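Local atomic coordinates of TudS (Uncultured bacterium, PDB entry 6Z96), a protein that removes sulfur from thiouracil without net redox chemistry, using a [4Fe-4S] cluster that probably takes up the sulfur as a [4Fe-5S] intermediate. Residues A[3-11]-A[87-98]; A[25-33]-A[139-149]. All coordinates share one frame; numbering follows the deposited sequence. Where two conformers were deposited one is given.

Interaction 1. Residues A[3-11]-A[87-98]; sequences EKIIVSACL and CLAQGIRFALLK. With SF4 (iron/sulfur cluster), chain C.
E3 and R93 meet in a salt bridge where parallel strands 5-8 and 94-96 begin. With CG anti to the carbonyl carbon (chi1 -60°), E3 runs out through CB and CG to CD, which nears R93 NH2 and CD, and its carboxylate crosses the bent R93 chain at a slant, the carboxylate and guanidinium planes 35° apart. E3 OE1 lies beside R93 CG, 3.1 Å from R93 CD, and accepts a hydrogen bond from a water, while OE2 offers its syn lone pair to R93 NH2 at 2.9 Å, in the guanidinium plane. The same water donates to K4 O and accepts from R93 N. With an alanine in place of E3, R93 would probably lose its carboxylate mate and this water one of its three partners. K4 NZ reaches Q90 OE1 at 2.8 Å, just ahead of G91, whose Schellman motif closes the helix. I6 N binds F94 O, L96 N binds I6 O (2.8 Å) and S8 N binds L96 O. I6 CG2 presses against A95 CB at 3.4 Å and also touches C87 SG, whereas V7 and L96 pack side by side on the other face. S8 OG receives K98 N at 2.9 Å. C10 SG binds FE2 of the cluster at 2.3 Å, and K98 CB lies 3.6 Å from its S3. Two central strands of a parallel sheet thus end at the iron-sulfur site.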
loop_
_atom_site.group_PDB
_atom_site.type_symbol
_atom_site.label_atom_id
_atom_site.label_comp_id
_atom_site.label_asym_id
_atom_site.label_seq_id
_atom_site.Cartn_x
_atom_site.Cartn_y
_atom_site.Cartn_z
ATOM N N GLU A 3 9.243 -0.821 -16.806
ATOM C CA GLU A 3 8.085 -0.182 -16.206
ATOM C C GLU A 3 8.324 0.253 -14.754
ATOM O O GLU A 3 9.230 -0.240 -14.091
ATOM C CB GLU A 3 6.906 -1.144 -16.261
ATOM C CG GLU A 3 6.528 -1.549 -17.672
ATOM C CD GLU A 3 5.156 -2.179 -17.781
ATOM O OE1 GLU A 3 4.474 -2.322 -16.738
ATOM O OE2 GLU A 3 4.755 -2.522 -18.917
ATOM N N LYS A 4 7.464 1.138 -14.264
ATOM C CA LYS A 4 7.530 1.623 -12.884
ATOM C C LYS A 4 6.501 0.915 -12.013
ATOM O O LYS A 4 5.551 0.319 -12.507
ATOM C CB LYS A 4 7.242 3.127 -12.828
ATOM C CG LYS A 4 8.194 3.950 -13.679
ATOM C CD LYS A 4 7.820 5.394 -13.555
ATOM C CE LYS A 4 8.577 6.270 -14.523
ATOM N NZ LYS A 4 7.871 7.565 -14.715
ATOM N N ILE A 5 6.722 0.957 -10.698
ATOM C CA ILE A 5 5.765 0.406 -9.756
ATOM C C ILE A 5 5.430 1.484 -8.729
ATOM O O ILE A 5 6.214 2.418 -8.532
ATOM C CB ILE A 5 6.286 -0.874 -9.062
ATOM C CG1 ILE A 5 7.427 -0.586 -8.070
ATOM C CG2 ILE A 5 6.672 -1.965 -10.084
ATOM C CD1 ILE A 5 7.807 -1.828 -7.200
ATOM N N ILE A 6 4.290 1.305 -8.041
ATOM C CA ILE A 6 3.969 2.163 -6.907
ATOM C C ILE A 6 4.317 1.322 -5.670
ATOM O O ILE A 6 4.099 0.101 -5.645
ATOM C CB ILE A 6 2.490 2.600 -6.953
ATOM C CG1 ILE A 6 2.159 3.577 -5.823
ATOM C CG2 ILE A 6 1.550 1.427 -6.904
ATOM C CD1 ILE A 6 0.770 4.263 -6.016
ATOM N N VAL A 7 4.906 1.964 -4.637
ATOM C CA VAL A 7 5.341 1.242 -3.443
ATOM C C VAL A 7 4.884 1.964 -2.199
ATOM O O VAL A 7 5.072 3.166 -2.118
ATOM C CB VAL A 7 6.895 1.156 -3.390
ATOM C CG1 VAL A 7 7.371 0.306 -2.211
ATOM C CG2 VAL A 7 7.471 0.619 -4.701
ATOM N N SER A 8 4.341 1.244 -1.199
ATOM C CA SER A 8 3.994 1.858 0.099
ATOM C C SER A 8 5.224 2.609 0.637
ATOM O O SER A 8 6.307 2.029 0.716
ATOM C CB SER A 8 3.666 0.768 1.115
ATOM O OG SER A 8 2.391 0.214 0.850
ATOM N N ALA A 9 5.064 3.898 0.937
ATOM C CA ALA A 9 6.207 4.720 1.341
ATOM C C ALA A 9 6.936 4.178 2.561
ATOM O O ALA A 9 8.167 4.320 2.659
ATOM C CB ALA A 9 5.769 6.169 1.568
ATOM N N CYS A 10 6.204 3.525 3.475
ATOM C CA CYS A 10 6.844 2.960 4.663
ATOM C C CYS A 10 7.821 1.833 4.297
ATOM O O CYS A 10 8.831 1.664 4.991
ATOM C CB CYS A 10 5.809 2.485 5.671
ATOM S SG CYS A 10 4.671 1.234 5.011
ATOM N N LEU A 11 7.539 1.084 3.217
ATOM C CA LEU A 11 8.461 -0.004 2.814
ATOM C C LEU A 11 9.791 0.543 2.307
ATOM O O LEU A 11 10.777 -0.198 2.280
ATOM C CB LEU A 11 7.828 -0.872 1.716
ATOM C CG LEU A 11 6.605 -1.676 2.169
ATOM C CD1 LEU A 11 5.972 -2.420 0.963
ATOM C CD2 LEU A 11 6.978 -2.707 3.234
ATOM N N CYS A 87 -1.238 5.771 -10.533
ATOM C CA CYS A 87 -1.014 4.621 -11.428
ATOM C C CYS A 87 -1.511 4.910 -12.836
ATOM O O CYS A 87 -0.815 4.580 -13.791
ATOM C CB CYS A 87 -1.674 3.368 -10.878
ATOM S SG CYS A 87 -0.875 2.725 -9.386
ATOM N N LEU A 88 -2.713 5.475 -12.967
ATOM C CA LEU A 88 -3.258 5.776 -14.299
ATOM C C LEU A 88 -2.400 6.803 -15.018
ATOM O O LEU A 88 -2.095 6.625 -16.199
ATOM C CB LEU A 88 -4.703 6.250 -14.210
ATOM C CG LEU A 88 -5.700 5.230 -13.662
ATOM C CD1 LEU A 88 -7.071 5.854 -13.499
ATOM C CD2 LEU A 88 -5.767 3.977 -14.536
ATOM N N ALA A 89 -1.966 7.849 -14.310
ATOM C CA ALA A 89 -1.150 8.897 -14.925
ATOM C C ALA A 89 0.204 8.381 -15.380
ATOM O O ALA A 89 0.701 8.804 -16.425
ATOM C CB ALA A 89 -0.957 10.054 -13.950
ATOM N N GLN A 90 0.828 7.515 -14.573
ATOM C CA GLN A 90 2.177 7.014 -14.843
ATOM C C GLN A 90 2.231 5.704 -15.620
ATOM O O GLN A 90 3.336 5.223 -15.874
ATOM C CB GLN A 90 2.959 6.841 -13.519
ATOM C CG GLN A 90 3.227 8.139 -12.757
ATOM C CD GLN A 90 4.530 8.791 -13.159
ATOM O OE1 GLN A 90 5.581 8.172 -13.200
ATOM N NE2 GLN A 90 4.489 10.064 -13.456
ATOM N N GLY A 91 1.082 5.116 -15.943
ATOM C CA GLY A 91 1.019 3.839 -16.645
ATOM C C GLY A 91 1.499 2.665 -15.812
ATOM O O GLY A 91 2.054 1.704 -16.338
ATOM N N ILE A 92 1.282 2.723 -14.502
ATOM C CA ILE A 92 1.702 1.675 -13.591
ATOM C C ILE A 92 0.679 0.560 -13.482
ATOM O O ILE A 92 -0.506 0.816 -13.277
ATOM C CB ILE A 92 2.006 2.317 -12.214
ATOM C CG1 ILE A 92 3.233 3.237 -12.327
ATOM C CG2 ILE A 92 2.187 1.257 -11.131
ATOM C CD1 ILE A 92 3.540 4.050 -11.024
ATOM N N ARG A 93 1.142 -0.692 -13.588
ATOM C CA ARG A 93 0.247 -1.830 -13.488
ATOM C C ARG A 93 0.608 -2.795 -12.340
ATOM O O ARG A 93 -0.031 -3.833 -12.210
ATOM C CB ARG A 93 0.140 -2.563 -14.849
ATOM C CG ARG A 93 1.459 -2.857 -15.500
ATOM C CD ARG A 93 1.407 -2.840 -17.043
ATOM N NE ARG A 93 0.826 -4.041 -17.632
ATOM C CZ ARG A 93 1.345 -4.691 -18.672
ATOM N NH1 ARG A 93 0.738 -5.763 -19.162
ATOM N NH2 ARG A 93 2.485 -4.282 -19.221
ATOM N N PHE A 94 1.634 -2.455 -11.521
ATOM C CA PHE A 94 2.056 -3.276 -10.385
ATOM C C PHE A 94 2.224 -2.393 -9.144
ATOM O O PHE A 94 2.746 -1.285 -9.244
ATOM C CB PHE A 94 3.413 -3.943 -10.661
ATOM C CG PHE A 94 3.417 -4.839 -11.879
ATOM C CD1 PHE A 94 2.905 -6.117 -11.818
ATOM C CD2 PHE A 94 3.928 -4.392 -13.083
ATOM C CE1 PHE A 94 2.902 -6.942 -12.946
ATOM C CE2 PHE A 94 3.938 -5.225 -14.207
ATOM C CZ PHE A 94 3.438 -6.496 -14.118
ATOM N N ALA A 95 1.840 -2.928 -7.977
ATOM C CA ALA A 95 2.005 -2.225 -6.709
ATOM C C ALA A 95 2.653 -3.138 -5.690
ATOM O O ALA A 95 2.352 -4.325 -5.640
ATOM C CB ALA A 95 0.651 -1.758 -6.185
ATOM N N LEU A 96 3.548 -2.583 -4.870
ATOM C CA LEU A 96 4.167 -3.318 -3.769
ATOM C C LEU A 96 3.672 -2.592 -2.521
ATOM O O LEU A 96 4.131 -1.488 -2.229
ATOM C CB LEU A 96 5.695 -3.239 -3.857
ATOM C CG LEU A 96 6.476 -3.735 -2.639
ATOM C CD1 LEU A 96 6.094 -5.159 -2.259
ATOM C CD2 LEU A 96 7.995 -3.612 -2.879
ATOM N N LEU A 97 2.721 -3.201 -1.816
ATOM C CA LEU A 97 2.088 -2.543 -0.678
ATOM C C LEU A 97 2.289 -3.308 0.610
ATOM O O LEU A 97 2.405 -4.525 0.605
ATOM C CB LEU A 97 0.585 -2.341 -0.957
ATOM C CG LEU A 97 0.233 -1.543 -2.211
ATOM C CD1 LEU A 97 -1.325 -1.313 -2.281
ATOM C CD2 LEU A 97 0.946 -0.178 -2.261
ATOM N N LYS A 98 2.301 -2.578 1.736
ATOM C CA LYS A 98 2.547 -3.155 3.061
ATOM C C LYS A 98 1.438 -4.086 3.562
ATOM O O LYS A 98 0.284 -3.701 3.693
ATOM C CB LYS A 98 2.771 -1.995 4.070
ATOM C CG LYS A 98 2.930 -2.445 5.522
ATOM C CD LYS A 98 4.292 -3.111 5.739
ATOM C CE LYS A 98 4.320 -3.802 7.094
ATOM N NZ LYS A 98 3.642 -5.135 7.049
HETATM FE FE1 SF4 C . 0.383 2.783 6.321
HETATM FE FE2 SF4 C . 2.645 2.334 4.912
HETATM FE FE3 SF4 C . 1.172 4.609 4.418
HETATM FE FE4 SF4 C . 0.258 2.143 3.622
HETATM S S1 SF4 C . 2.123 3.288 2.858
HETATM S S2 SF4 C . -0.975 3.769 4.630
HETATM S S3 SF4 C . 0.989 0.810 5.367
HETATM S S4 SF4 C . 2.317 4.055 6.353
HETATM O O HOH W 1 4.010 -1.008 -14.128
HETATM O O HOH W 2 5.365 2.226 -15.958
#

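Interaction 2. Residues A[25-33]-A[139-149]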
loop_
_atom_site.group_PDB
_atom_site.type_symbol
_atom_site.label_atom_id
_atom_site.label_comp_id
_atom_site.label_asym_id
_atom_site.label_seq_id
_atom_site.Cartn_x
_atom_site.Cartn_y
_atom_site.Cartn_z
ATOM N N ILE A 25 12.316 -2.258 4.118
ATOM C CA ILE A 25 12.698 -3.643 3.895
ATOM C C ILE A 25 14.071 -3.740 3.250
ATOM O O ILE A 25 14.492 -2.851 2.501
ATOM C CB ILE A 25 11.610 -4.434 3.145
ATOM C CG1 ILE A 25 11.192 -3.689 1.865
ATOM C CG2 ILE A 25 10.415 -4.679 4.084
ATOM C CD1 ILE A 25 9.930 -4.263 1.098
ATOM N N VAL A 26 14.776 -4.814 3.565
ATOM C CA VAL A 26 16.109 -5.029 3.058
ATOM C C VAL A 26 15.956 -5.815 1.784
ATOM O O VAL A 26 15.495 -6.950 1.815
ATOM C CB VAL A 26 16.984 -5.760 4.085
ATOM C CG1 VAL A 26 18.392 -5.943 3.529
ATOM C CG2 VAL A 26 17.002 -4.982 5.403
ATOM N N SER A 27 16.262 -5.186 0.665
ATOM C CA SER A 27 16.097 -5.809 -0.628
ATOM C C SER A 27 17.008 -5.156 -1.632
ATOM O O SER A 27 16.811 -3.993 -1.991
ATOM C CB SER A 27 14.644 -5.685 -1.084
ATOM O OG SER A 27 14.481 -6.090 -2.429
ATOM N N ASN A 28 17.978 -5.918 -2.148
ATOM C CA ASN A 28 18.869 -5.397 -3.187
ATOM C C ASN A 28 18.076 -5.040 -4.452
ATOM O O ASN A 28 18.361 -4.048 -5.122
ATOM C CB ASN A 28 19.956 -6.427 -3.527
ATOM C CG ASN A 28 20.908 -6.692 -2.387
ATOM O OD1 ASN A 28 21.133 -5.834 -1.532
ATOM N ND2 ASN A 28 21.482 -7.894 -2.339
ATOM N N TRP A 29 17.075 -5.866 -4.783
ATOM C CA TRP A 29 16.248 -5.635 -5.949
ATOM C C TRP A 29 15.481 -4.307 -5.819
ATOM O O TRP A 29 15.496 -3.512 -6.752
ATOM C CB TRP A 29 15.280 -6.818 -6.158
ATOM C CG TRP A 29 14.269 -6.573 -7.237
ATOM C CD1 TRP A 29 14.449 -6.709 -8.581
ATOM C CD2 TRP A 29 12.916 -6.135 -7.052
ATOM N NE1 TRP A 29 13.304 -6.350 -9.246
ATOM C CE2 TRP A 29 12.341 -6.005 -8.330
ATOM C CE3 TRP A 29 12.129 -5.848 -5.924
ATOM C CZ2 TRP A 29 11.036 -5.539 -8.515
ATOM C CZ3 TRP A 29 10.832 -5.404 -6.113
ATOM C CH2 TRP A 29 10.303 -5.246 -7.396
ATOM N N LEU A 30 14.817 -4.080 -4.679
ATOM C CA LEU A 30 14.033 -2.853 -4.501
ATOM C C LEU A 30 14.954 -1.640 -4.474
ATOM O O LEU A 30 14.619 -0.621 -5.064
ATOM C CB LEU A 30 13.189 -2.926 -3.221
ATOM C CG LEU A 30 12.261 -1.722 -2.987
ATOM C CD1 LEU A 30 11.291 -1.516 -4.162
ATOM C CD2 LEU A 30 11.463 -1.924 -1.727
ATOM N N ASP A 31 16.154 -1.773 -3.883
ATOM C CA ASP A 31 17.123 -0.675 -3.873
ATOM C C ASP A 31 17.520 -0.294 -5.295
ATOM O O ASP A 31 17.547 0.893 -5.630
ATOM C CB ASP A 31 18.396 -1.073 -3.086
ATOM C CG ASP A 31 18.222 -1.129 -1.584
ATOM O OD1 ASP A 31 17.135 -0.728 -1.090
ATOM O OD2 ASP A 31 19.162 -1.585 -0.898
ATOM N N ALA A 32 17.797 -1.307 -6.147
ATOM C CA ALA A 32 18.181 -1.080 -7.534
ATOM C C ALA A 32 17.043 -0.419 -8.312
ATOM O O ALA A 32 17.269 0.505 -9.099
ATOM C CB ALA A 32 18.571 -2.402 -8.190
ATOM N N LEU A 33 15.803 -0.868 -8.073
ATOM C CA LEU A 33 14.643 -0.303 -8.744
ATOM C C LEU A 33 14.490 1.188 -8.398
ATOM O O LEU A 33 14.259 2.009 -9.279
ATOM C CB LEU A 33 13.399 -1.084 -8.288
ATOM C CG LEU A 33 12.197 -0.976 -9.211
ATOM C CD1 LEU A 33 12.488 -1.570 -10.572
ATOM C CD2 LEU A 33 11.016 -1.688 -8.610
ATOM N N GLU A 139 5.207 -7.235 0.718
ATOM C CA GLU A 139 6.643 -7.390 0.940
ATOM C C GLU A 139 7.026 -8.879 1.147
ATOM O O GLU A 139 8.218 -9.187 1.192
ATOM C CB GLU A 139 7.118 -6.516 2.116
ATOM C CG GLU A 139 6.682 -7.016 3.478
ATOM C CD GLU A 139 5.334 -6.536 3.980
ATOM O OE1 GLU A 139 4.498 -6.112 3.148
ATOM O OE2 GLU A 139 5.094 -6.629 5.207
ATOM N N ASP A 140 6.045 -9.781 1.330
ATOM C CA ASP A 140 6.339 -11.221 1.436
ATOM C C ASP A 140 6.333 -11.897 0.043
ATOM O O ASP A 140 6.516 -13.122 -0.042
ATOM C CB ASP A 140 5.262 -11.915 2.278
ATOM C CG ASP A 140 5.152 -11.366 3.692
ATOM O OD1 ASP A 140 6.196 -11.045 4.284
ATOM O OD2 ASP A 140 4.016 -11.245 4.193
ATOM N N GLN A 141 6.106 -11.127 -1.045
ATOM C CA GLN A 141 5.998 -11.630 -2.411
ATOM C C GLN A 141 6.967 -10.897 -3.351
ATOM O O GLN A 141 6.656 -10.741 -4.531
ATOM C CB GLN A 141 4.554 -11.450 -2.914
ATOM C CG GLN A 141 3.554 -12.154 -2.032
ATOM C CD GLN A 141 2.155 -11.871 -2.472
ATOM O OE1 GLN A 141 1.697 -10.722 -2.487
ATOM N NE2 GLN A 141 1.428 -12.919 -2.830
ATOM N N LEU A 142 8.127 -10.455 -2.844
ATOM C CA LEU A 142 9.103 -9.759 -3.686
ATOM C C LEU A 142 9.575 -10.598 -4.865
ATOM O O LEU A 142 9.674 -10.035 -5.952
ATOM C CB LEU A 142 10.313 -9.229 -2.900
ATOM C CG LEU A 142 9.985 -8.205 -1.846
ATOM C CD1 LEU A 142 11.240 -7.769 -1.118
ATOM C CD2 LEU A 142 9.352 -6.988 -2.446
ATOM N N PRO A 143 9.833 -11.922 -4.712
ATOM C CA PRO A 143 10.285 -12.699 -5.883
ATOM C C PRO A 143 9.246 -12.696 -6.996
ATOM O O PRO A 143 9.584 -12.516 -8.163
ATOM C CB PRO A 143 10.512 -14.111 -5.313
ATOM C CG PRO A 143 10.786 -13.904 -3.840
ATOM C CD PRO A 143 9.816 -12.758 -3.492
ATOM N N GLU A 144 7.969 -12.857 -6.627
ATOM C CA GLU A 144 6.872 -12.892 -7.580
ATOM C C GLU A 144 6.705 -11.529 -8.284
ATOM O O GLU A 144 6.483 -11.458 -9.499
ATOM C CB GLU A 144 5.580 -13.308 -6.843
ATOM C CG GLU A 144 5.626 -14.720 -6.276
ATOM C CD GLU A 144 6.069 -14.902 -4.832
ATOM O OE1 GLU A 144 6.942 -14.143 -4.356
ATOM O OE2 GLU A 144 5.578 -15.856 -4.187
ATOM N N LEU A 145 6.785 -10.419 -7.509
ATOM C CA LEU A 145 6.661 -9.094 -8.106
ATOM C C LEU A 145 7.835 -8.829 -9.065
ATOM O O LEU A 145 7.661 -8.327 -10.186
ATOM C CB LEU A 145 6.645 -8.034 -6.967
ATOM C CG LEU A 145 6.812 -6.591 -7.430
ATOM C CD1 LEU A 145 5.683 -6.168 -8.393
ATOM C CD2 LEU A 145 6.866 -5.653 -6.227
ATOM N N ALA A 146 9.064 -9.143 -8.615
ATOM C CA ALA A 146 10.243 -8.906 -9.434
ATOM C C ALA A 146 10.166 -9.683 -10.753
ATOM O O ALA A 146 10.493 -9.127 -11.794
ATOM C CB ALA A 146 11.492 -9.297 -8.668
ATOM N N LEU A 147 9.656 -10.908 -10.700
ATOM C CA LEU A 147 9.486 -11.700 -11.919
ATOM C C LEU A 147 8.438 -11.061 -12.818
ATOM O O LEU A 147 8.698 -10.862 -14.001
ATOM C CB LEU A 147 9.083 -13.137 -11.596
ATOM C CG LEU A 147 8.840 -13.971 -12.870
ATOM C CD1 LEU A 147 10.122 -14.125 -13.659
ATOM C CD2 LEU A 147 8.172 -15.275 -12.585
ATOM N N ALA A 148 7.264 -10.688 -12.269
ATOM C CA ALA A 148 6.181 -10.090 -13.054
ATOM C C ALA A 148 6.646 -8.845 -13.776
ATOM O O ALA A 148 6.380 -8.670 -14.963
ATOM C CB ALA A 148 4.968 -9.787 -12.162
ATOM N N LEU A 149 7.440 -8.020 -13.092
ATOM C CA LEU A 149 7.992 -6.822 -13.697
ATOM C C LEU A 149 9.060 -7.154 -14.767
ATOM O O LEU A 149 9.116 -6.490 -15.795
ATOM C CB LEU A 149 8.562 -5.934 -12.565
ATOM C CG LEU A 149 8.924 -4.524 -12.918
ATOM C CD1 LEU A 149 7.705 -3.748 -13.386
ATOM C CD2 LEU A 149 9.542 -3.817 -11.713
HETATM O O HOH W 3 12.273 -6.992 -11.897
#
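W29 swings its indole out with CG trans to the backbone N (chi1 172°) and the ring turned to present one face to A146 CB. W29 is a single knob in a hole of helix 142-151, formed by L142, L145, A146 and L149, and the short segments 28-33 and 142-149 run at 41° to each other. The methyl of A146 makes a CH-pi contact, 3.6 Å from the centroid of the five-membered ring and 20° off its normal. L145 CD2 approaches W29 CH2 obliquely at 3.7 Å, while L149 CD2 lies at the ring edge, 3.9 Å from W29 CZ2, and also meets L33 CD1 tip to tip. Toward the helix starts, I25 CD1 touches E139 CB at 3.7 Å and L142 CD1 packs near S27. The hydroxyl of S27 caps helix 28-35 by accepting from L30 N, while the carboxylate of E139 turns away to K98 and E99. Beneath the pair, L33, L145 and L149 all touch I5, so both helices cover the same side of the parallel sheet. The polar edge of the indole is served by a water that accepts from W29 NE1 at 2.9 Å and donates to A146 O at 2.8 Å.

How the interactions relate
From the N terminus, strand 5-8 and the cluster-binding turn lead into 25-33, so the first partners of both contacts come early in the chain. Interaction 1 closes its loop when 87-98 returns through helix 73-90 to strand 94-96; interaction 2 closes only when 139-149 follows strand 135-137. Since 25-33 lies between the segments of interaction 1 and 139-149 lies after them, the loops cross. One contact joins strands within the sheet and the other joins two helices above it. They touch directly: L11 O probably accepts a hydrogen bond from I25 N, L96 packs on L145, and the K98-E139 salt bridge ties the cluster pocket to the approach of helix 142-151.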